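Local coordinates for putative cytoplasmic protein (Salmonella enterica subsp. enterica serovar Typhimurium, PDB 4J32) that probably cleaves peptidoglycan as a papain-like amidase effector of the type VI secretion system, and is blocked by the immunity protein Tai4, at residues L100-P114 with P162-P174. Sequence-based numbering, arbitrary orientation. Where two conformers were deposited one is given.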
ATOM      1  N   LEU A 100     -33.610   1.838  10.516  1.00 21.58           N
ATOM      2  CA  LEU A 100     -34.668   2.859  10.552  1.00 21.66           C
ATOM      3  C   LEU A 100     -35.892   2.463   9.708  1.00 23.22           C
ATOM      4  O   LEU A 100     -37.014   2.644  10.150  1.00 23.41           O
ATOM      5  CB  LEU A 100     -34.114   4.230  10.140  1.00 21.30           C
ATOM      6  CG  LEU A 100     -33.031   4.770  11.095  1.00 21.33           C
ATOM      7  CD1 LEU A 100     -32.206   5.804  10.371  1.00 23.17           C
ATOM      8  CD2 LEU A 100     -33.617   5.322  12.376  1.00 22.42           C
ATOM      9  N   THR A 101     -35.657   1.873   8.539  1.00 23.90           N
ATOM     10  CA  THR A 101     -36.734   1.409   7.653  1.00 26.45           C
ATOM     11  C   THR A 101     -37.626   0.425   8.408  1.00 27.26           C
ATOM     12  O   THR A 101     -38.848   0.431   8.238  1.00 28.89           O
ATOM     13  CB  THR A 101     -36.156   0.749   6.374  1.00 26.76           C
ATOM     14  OG1 THR A 101     -35.340   1.705   5.673  1.00 28.29           O
ATOM     15  CG2 THR A 101     -37.263   0.269   5.460  1.00 29.93           C
ATOM     16  N   HIS A 102     -37.019  -0.388   9.275  1.00 26.98           N
ATOM     17  CA  HIS A 102     -37.761  -1.453   9.944  1.00 30.09           C
ATOM     18  C   HIS A 102     -38.316  -1.084  11.314  1.00 30.63           C
ATOM     19  O   HIS A 102     -39.103  -1.840  11.874  1.00 32.44           O
ATOM     20  CB  HIS A 102     -36.935  -2.737   9.999  1.00 30.46           C
ATOM     21  CG  HIS A 102     -36.832  -3.421   8.675  1.00 33.77           C
ATOM     22  ND1 HIS A 102     -35.816  -3.167   7.782  1.00 34.78           N
ATOM     23  CD2 HIS A 102     -37.650  -4.313   8.070  1.00 37.49           C
ATOM     24  CE1 HIS A 102     -35.995  -3.893   6.693  1.00 34.95           C
ATOM     25  NE2 HIS A 102     -37.104  -4.593   6.840  1.00 38.90           N
ATOM     26  N   THR A 103     -37.933   0.077  11.837  1.00 29.59           N
ATOM     27  CA  THR A 103     -38.366   0.498  13.170  1.00 30.75           C
ATOM     28  C   THR A 103     -39.164   1.804  13.188  1.00 30.40           C
ATOM     29  O   THR A 103     -39.931   2.043  14.130  1.00 30.73           O
ATOM     30  CB  THR A 103     -37.154   0.641  14.161  1.00 30.24           C
ATOM     31  OG1 THR A 103     -36.305   1.702  13.716  1.00 30.45           O
ATOM     32  CG2 THR A 103     -36.338  -0.650  14.228  1.00 30.51           C
ATOM     33  N   MET A 104     -38.979   2.658  12.179  1.00 29.41           N
ATOM     34  CA  MET A 104     -39.545   4.026  12.212  1.00 29.73           C
ATOM     35  C   MET A 104     -40.960   4.184  11.645  1.00 31.25           C
ATOM     36  O   MET A 104     -41.557   5.268  11.743  1.00 31.34           O
ATOM     37  CB  MET A 104     -38.623   5.005  11.485  1.00 28.96           C
ATOM     38  CG  MET A 104     -37.338   5.348  12.230  1.00 30.43           C
ATOM     39  SD  MET A 104     -37.651   6.356  13.662  1.00 34.61           S
ATOM     40  CE  MET A 104     -38.140   7.904  12.916  1.00 36.53           C
ATOM     41  N   GLY A 105     -41.491   3.134  11.039  1.00 31.35           N
ATOM     42  CA  GLY A 105     -42.811   3.222  10.449  1.00 33.64           C
ATOM     43  C   GLY A 105     -42.706   3.827   9.063  1.00 33.42           C
ATOM     44  O   GLY A 105     -41.608   3.899   8.476  1.00 32.12           O
ATOM     45  N   LYS A 106     -43.850   4.264   8.540  1.00 34.30           N
ATOM     46  CA  LYS A 106     -43.905   4.809   7.184  1.00 34.38           C
ATOM     47  C   LYS A 106     -43.145   6.126   7.146  1.00 31.70           C
ATOM     48  O   LYS A 106     -43.370   6.990   8.012  1.00 30.56           O
ATOM     49  CB  LYS A 106     -45.356   5.060   6.753  1.00 36.32           C
ATOM     50  CG  LYS A 106     -46.274   3.851   6.873  1.00 42.09           C
ATOM     51  CD  LYS A 106     -46.014   2.824   5.767  1.00 48.82           C
ATOM     52  CE  LYS A 106     -46.368   1.402   6.236  1.00 52.29           C
ATOM     53  NZ  LYS A 106     -45.425   0.957   7.338  1.00 52.98           N
ATOM     54  N   PRO A 107     -42.273   6.304   6.130  1.00 30.31           N
ATOM     55  CA  PRO A 107     -41.634   7.618   5.966  1.00 28.72           C
ATOM     56  C   PRO A 107     -42.670   8.673   5.650  1.00 28.23           C
ATOM     57  O   PRO A 107     -43.743   8.375   5.093  1.00 28.33           O
ATOM     58  CB  PRO A 107     -40.725   7.432   4.746  1.00 29.50           C
ATOM     59  CG  PRO A 107     -40.609   5.957   4.532  1.00 29.94           C
ATOM     60  CD  PRO A 107     -41.850   5.345   5.090  1.00 31.08           C
ATOM     61  N   ASP A 108     -42.366   9.904   6.011  1.00 25.18           N
ATOM     62  CA  ASP A 108     -43.297  10.994   5.776  1.00 25.56           C
ATOM     63  C   ASP A 108     -43.104  11.691   4.442  1.00 25.23           C
ATOM     64  O   ASP A 108     -44.046  12.264   3.909  1.00 24.85           O
ATOM     65  CB  ASP A 108     -43.199  11.979   6.927  1.00 24.79           C
ATOM     66  CG  ASP A 108     -43.646  11.350   8.222  1.00 27.10           C
ATOM     67  OD1 ASP A 108     -42.783  11.095   9.080  1.00 25.79           O
ATOM     68  OD2 ASP A 108     -44.852  11.026   8.330  1.00 29.79           O
ATOM     69  N   LEU A 109     -41.873  11.660   3.940  1.00 24.46           N
ATOM     70  CA  LEU A 109     -41.519  12.210   2.618  1.00 25.75           C
ATOM     71  C   LEU A 109     -40.508  11.279   1.978  1.00 24.20           C
ATOM     72  O   LEU A 109     -39.527  10.860   2.629  1.00 22.62           O
ATOM     73  CB  LEU A 109     -40.824  13.571   2.766  1.00 26.63           C
ATOM     74  CG  LEU A 109     -41.377  14.934   2.394  1.00 31.61           C
ATOM     75  CD1 LEU A 109     -40.291  15.991   2.583  1.00 32.16           C
ATOM     76  CD2 LEU A 109     -41.930  14.938   0.946  1.00 32.46           C
ATOM     77  N   ILE A 110     -40.750  10.941   0.713  1.00 24.21           N
ATOM     78  CA  ILE A 110     -39.772  10.259  -0.133  1.00 23.89           C
ATOM     79  C   ILE A 110     -39.633  11.087  -1.405  1.00 24.16           C
ATOM     80  O   ILE A 110     -40.631  11.360  -2.076  1.00 24.73           O
ATOM     81  CB  ILE A 110     -40.179   8.807  -0.487  1.00 24.10           C
ATOM     82  CG1 ILE A 110     -40.476   7.986   0.792  1.00 25.14           C
ATOM     83  CG2 ILE A 110     -39.083   8.132  -1.339  1.00 25.82           C
ATOM     84  CD1 ILE A 110     -41.099   6.591   0.492  1.00 25.99           C
ATOM     85  N   VAL A 111     -38.396  11.482  -1.731  1.00 23.43           N
ATOM     86  CA  VAL A 111     -38.157  12.398  -2.862  1.00 25.26           C
ATOM     87  C   VAL A 111     -37.093  11.824  -3.800  1.00 25.31           C
ATOM     88  O   VAL A 111     -35.964  11.590  -3.386  1.00 24.16           O
ATOM     89  CB  VAL A 111     -37.706  13.833  -2.361  1.00 24.68           C
ATOM     90  CG1 VAL A 111     -37.622  14.833  -3.521  1.00 27.53           C
ATOM     91  CG2 VAL A 111     -38.606  14.358  -1.249  1.00 27.17           C
ATOM     92  N   ASN A 112     -37.468  11.582  -5.057  1.00 26.71           N
ATOM     93  CA  ASN A 112     -36.518  11.161  -6.094  1.00 28.63           C
ATOM     94  C   ASN A 112     -35.668  12.360  -6.488  1.00 29.79           C
ATOM     95  O   ASN A 112     -36.190  13.487  -6.607  1.00 29.81           O
ATOM     96  CB  ASN A 112     -37.297  10.664  -7.333  1.00 30.82           C
ATOM     97  CG  ASN A 112     -36.441   9.838  -8.267  1.00 34.90           C
ATOM     98  OD1 ASN A 112     -35.473   9.201  -7.840  1.00 39.32           O
ATOM     99  ND2 ASN A 112     -36.794   9.834  -9.533  1.00 40.99           N
ATOM    100  N   ASN A 113     -34.374  12.130  -6.727  1.00 30.77           N
ATOM    101  CA  ASN A 113     -33.463  13.207  -7.139  1.00 32.44           C
ATOM    102  C   ASN A 113     -33.601  14.438  -6.254  1.00 32.02           C
ATOM    103  O   ASN A 113     -33.880  15.534  -6.767  1.00 33.89           O
ATOM    104  CB  ASN A 113     -33.685  13.571  -8.612  1.00 35.29           C
ATOM    105  CG  ASN A 113     -33.624  12.369  -9.515  1.00 37.47           C
ATOM    106  OD1 ASN A 113     -32.683  11.583  -9.454  1.00 39.80           O
ATOM    107  ND2 ASN A 113     -34.652  12.193 -10.335  1.00 40.35           N
ATOM    108  N   PRO A 114     -33.419  14.259  -4.932  1.00 30.78           N
ATOM    109  CA  PRO A 114     -33.745  15.291  -3.948  1.00 30.90           C
ATOM    110  C   PRO A 114     -32.757  16.459  -3.925  1.00 33.25           C
ATOM    111  O   PRO A 114     -31.569  16.286  -4.270  1.00 33.55           O
ATOM    112  CB  PRO A 114     -33.709  14.524  -2.635  1.00 29.32           C
ATOM    113  CG  PRO A 114     -32.663  13.479  -2.856  1.00 28.52           C
ATOM    114  CD  PRO A 114     -32.886  13.045  -4.275  1.00 28.32           C
ATOM    115  N   PRO A 162     -19.494  16.136  -5.038  1.00 50.32           N
ATOM    116  CA  PRO A 162     -19.256  14.921  -5.819  1.00 48.73           C
ATOM    117  C   PRO A 162     -20.333  13.860  -5.561  1.00 44.39           C
ATOM    118  O   PRO A 162     -20.536  12.979  -6.385  1.00 44.23           O
ATOM    119  CB  PRO A 162     -17.866  14.457  -5.351  1.00 48.75           C
ATOM    120  CG  PRO A 162     -17.726  14.996  -3.968  1.00 48.69           C
ATOM    121  CD  PRO A 162     -18.590  16.239  -3.875  1.00 49.58           C
ATOM    122  N   PHE A 163     -21.027  13.965  -4.434  1.00 40.60           N
ATOM    123  CA  PHE A 163     -22.164  13.102  -4.145  1.00 37.04           C
ATOM    124  C   PHE A 163     -23.396  13.555  -4.942  1.00 37.22           C
ATOM    125  O   PHE A 163     -23.754  14.732  -4.906  1.00 37.82           O
ATOM    126  CB  PHE A 163     -22.466  13.151  -2.660  1.00 34.98           C
ATOM    127  CG  PHE A 163     -23.536  12.203  -2.226  1.00 32.62           C
ATOM    128  CD1 PHE A 163     -23.337  10.828  -2.298  1.00 30.57           C
ATOM    129  CD2 PHE A 163     -24.750  12.691  -1.740  1.00 32.66           C
ATOM    130  CE1 PHE A 163     -24.321   9.950  -1.875  1.00 31.40           C
ATOM    131  CE2 PHE A 163     -25.748  11.817  -1.313  1.00 31.11           C
ATOM    132  CZ  PHE A 163     -25.532  10.441  -1.384  1.00 30.99           C
ATOM    133  N   VAL A 164     -24.003  12.630  -5.688  1.00 35.64           N
ATOM    134  CA  VAL A 164     -25.250  12.905  -6.434  1.00 34.89           C
ATOM    135  C   VAL A 164     -26.413  12.154  -5.768  1.00 31.94           C
ATOM    136  O   VAL A 164     -26.527  10.943  -5.909  1.00 30.66           O
ATOM    137  CB  VAL A 164     -25.147  12.500  -7.910  1.00 36.62           C
ATOM    138  CG1 VAL A 164     -26.489  12.758  -8.652  1.00 37.91           C
ATOM    139  CG2 VAL A 164     -23.990  13.240  -8.604  1.00 38.84           C
ATOM    140  N   PRO A 165     -27.268  12.878  -5.024  1.00 30.93           N
ATOM    141  CA  PRO A 165     -28.400  12.247  -4.335  1.00 29.11           C
ATOM    142  C   PRO A 165     -29.398  11.642  -5.348  1.00 29.08           C
ATOM    143  O   PRO A 165     -29.754  12.294  -6.336  1.00 30.43           O
ATOM    144  CB  PRO A 165     -29.059  13.413  -3.568  1.00 29.37           C
ATOM    145  CG  PRO A 165     -28.079  14.561  -3.640  1.00 30.72           C
ATOM    146  CD  PRO A 165     -27.201  14.335  -4.809  1.00 31.60           C
ATOM    147  N   GLU A 166     -29.787  10.391  -5.112  1.00 27.55           N
ATOM    148  CA  GLU A 166     -30.784   9.696  -5.944  1.00 28.69           C
ATOM    149  C   GLU A 166     -32.158   9.694  -5.256  1.00 26.99           C
ATOM    150  O   GLU A 166     -33.186   9.950  -5.890  1.00 27.32           O
ATOM    151  CB  GLU A 166     -30.352   8.242  -6.178  1.00 29.51           C
ATOM    152  CG  GLU A 166     -29.123   8.048  -7.060  1.00 33.75           C
ATOM    153  CD  GLU A 166     -28.316   6.823  -6.650  1.00 39.93           C
ATOM    154  OE1 GLU A 166     -28.465   6.332  -5.486  1.00 42.59           O
ATOM    155  OE2 GLU A 166     -27.492   6.383  -7.468  1.00 43.74           O
ATOM    156  N   VAL A 167     -32.163   9.368  -3.958  1.00 25.64           N
ATOM    157  CA  VAL A 167     -33.410   9.316  -3.170  0.50 25.01           C
ATOM    158  C   VAL A 167     -33.192   9.899  -1.771  1.00 23.91           C
ATOM    159  O   VAL A 167     -32.194   9.588  -1.107  1.00 23.31           O
ATOM    160  CB  VAL A 167     -33.969   7.867  -3.001  0.50 25.37           C
ATOM    161  CG1 VAL A 167     -35.433   7.902  -2.489  0.50 24.29           C
ATOM    162  CG2 VAL A 167     -33.870   7.056  -4.279  0.50 26.63           C
ATOM    163  N   GLY A 168     -34.122  10.745  -1.326  1.00 23.66           N
ATOM    164  CA  GLY A 168     -34.088  11.292   0.029  1.00 21.52           C
ATOM    165  C   GLY A 168     -35.369  10.935   0.752  1.00 21.49           C
ATOM    166  O   GLY A 168     -36.448  11.045   0.178  1.00 21.34           O
ATOM    167  N   THR A 169     -35.240  10.527   2.013  1.00 20.83           N
ATOM    168  CA  THR A 169     -36.358  10.030   2.810  1.00 21.60           C
ATOM    169  C   THR A 169     -36.318  10.728   4.166  1.00 20.37           C
ATOM    170  O   THR A 169     -35.261  10.794   4.802  1.00 20.84           O
ATOM    171  CB  THR A 169     -36.213   8.496   3.016  1.00 22.72           C
ATOM    172  OG1 THR A 169     -36.178   7.851   1.742  1.00 23.23           O
ATOM    173  CG2 THR A 169     -37.366   7.898   3.858  1.00 25.31           C
ATOM    174  N   LEU A 170     -37.467  11.244   4.597  1.00 20.54           N
ATOM    175  CA  LEU A 170     -37.570  11.891   5.893  1.00 20.75           C
ATOM    176  C   LEU A 170     -38.616  11.192   6.776  1.00 20.22           C
ATOM    177  O   LEU A 170     -39.747  10.922   6.337  1.00 20.47           O
ATOM    178  CB  LEU A 170     -37.910  13.383   5.714  1.00 21.12           C
ATOM    179  CG  LEU A 170     -37.983  14.232   7.008  1.00 21.05           C
ATOM    180  CD1 LEU A 170     -36.602  14.586   7.553  1.00 23.95           C
ATOM    181  CD2 LEU A 170     -38.809  15.499   6.769  1.00 23.58           C
ATOM    182  N   TRP A 171     -38.210  10.873   8.011  1.00 19.97           N
ATOM    183  CA  TRP A 171     -39.170  10.502   9.064  1.00 21.26           C
ATOM    184  C   TRP A 171     -39.281  11.699   9.996  1.00 20.76           C
ATOM    185  O   TRP A 171     -38.301  12.082  10.623  1.00 20.48           O
ATOM    186  CB  TRP A 171     -38.659   9.306   9.880  1.00 21.15           C
ATOM    187  CG  TRP A 171     -38.784   7.974   9.171  1.00 22.52           C
ATOM    188  CD1 TRP A 171     -39.886   7.188   9.113  1.00 25.08           C
ATOM    189  CD2 TRP A 171     -37.762   7.293   8.440  1.00 23.27           C
ATOM    190  NE1 TRP A 171     -39.625   6.052   8.368  1.00 25.22           N
ATOM    191  CE2 TRP A 171     -38.319   6.083   7.966  1.00 24.41           C
ATOM    192  CE3 TRP A 171     -36.434   7.583   8.148  1.00 24.36           C
ATOM    193  CZ2 TRP A 171     -37.589   5.164   7.197  1.00 25.02           C
ATOM    194  CZ3 TRP A 171     -35.698   6.662   7.381  1.00 24.45           C
ATOM    195  CH2 TRP A 171     -36.285   5.467   6.921  1.00 24.35           C
ATOM    196  N   ILE A 172     -40.469  12.288  10.067  1.00 21.49           N
ATOM    197  CA  ILE A 172     -40.675  13.465  10.922  1.00 21.92           C
ATOM    198  C   ILE A 172     -40.545  13.089  12.397  1.00 21.46           C
ATOM    199  O   ILE A 172     -41.099  12.058  12.847  1.00 22.18           O
ATOM    200  CB  ILE A 172     -42.060  14.122  10.630  1.00 23.22           C
ATOM    201  CG1 ILE A 172     -42.053  14.752   9.222  1.00 23.81           C
ATOM    202  CG2 ILE A 172     -42.444  15.125  11.708  1.00 23.66           C
ATOM    203  CD1 ILE A 172     -43.412  15.305   8.787  1.00 26.04           C
ATOM    204  N   LEU A 173     -39.816  13.911  13.145  1.00 20.62           N
ATOM    205  CA  LEU A 173     -39.766  13.789  14.605  1.00 21.04           C
ATOM    206  C   LEU A 173     -40.602  14.889  15.249  1.00 22.44           C
ATOM    207  O   LEU A 173     -40.503  16.047  14.847  1.00 22.68           O
ATOM    208  CB  LEU A 173     -38.305  13.816  15.117  1.00 19.60           C
ATOM    209  CG  LEU A 173     -37.347  12.688  14.658  1.00 20.08           C
ATOM    210  CD1 LEU A 173     -35.970  12.872  15.343  1.00 17.90           C
ATOM    211  CD2 LEU A 173     -37.906  11.301  14.983  1.00 19.98           C
ATOM    212  N   PRO A 174     -41.452  14.522  16.237  1.00 23.85           N
ATOM    213  CA  PRO A 174     -42.465  15.438  16.748  1.00 25.55           C
ATOM    214  C   PRO A 174     -41.923  16.534  17.672  1.00 26.30           C
ATOM    215  O   PRO A 174     -40.851  16.406  18.276  1.00 25.29           O
ATOM    216  CB  PRO A 174     -43.399  14.507  17.533  1.00 26.92           C
ATOM    217  CG  PRO A 174     -42.484  13.450  18.051  1.00 25.89           C
ATOM    218  CD  PRO A 174     -41.525  13.203  16.902  1.00 23.74           C
ATOM    219  OXT PRO A 174     -42.607  17.560  17.844  1.00 27.71           O
TER
HETATM  220  O   HOH W   1     -30.062  12.159  -9.052  1.00 37.06           O
HETATM  221  O   HOH W   2     -30.488  14.927  -6.806  1.00 39.06           O
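The carbonyl oxygen of L170 is gripped by two successive amides of the facing chain, D108 N at 2.8 Å and L109 N at 3.3 Å, the pairing of a classic beta bulge. This bulge begins the antiparallel ladder that lays 109-112 along 164-172 as an edge strand of the chain's four-stranded antiparallel sheet in this NlpC/P60-like fold. From the bulge the ladder runs through L109 and L170, then V111 and G168, to N113 N, which gives its hydrogen to E166 O. At the bulge the carboxylate of D108 swings beside the strand, its CG anti to the carbonyl carbon (chi1 -65°), and OD1 receives I172 N at 2.8 Å on its anti side; a salt bridge to R16 gives OD1 a second partner. The indole of W171, met by residues that precede the bulge, lies between L100 and M104 over one face and P107 over the other. M104 CB sits over the five-membered ring, 3.5 Å from its centroid, in a CH-pi contact, while the M104 side chain, bent at chi2 and chi3, brings CE to 3.4 Å from W171 CB. P107 CB lies toward the rim of its face and packs against T169 CG2. G105 O lies at the ring edge, near its plane, and accepts from W171 NE1 at 2.9 Å, with NE1 above the carbonyl plane rather than on a lone pair.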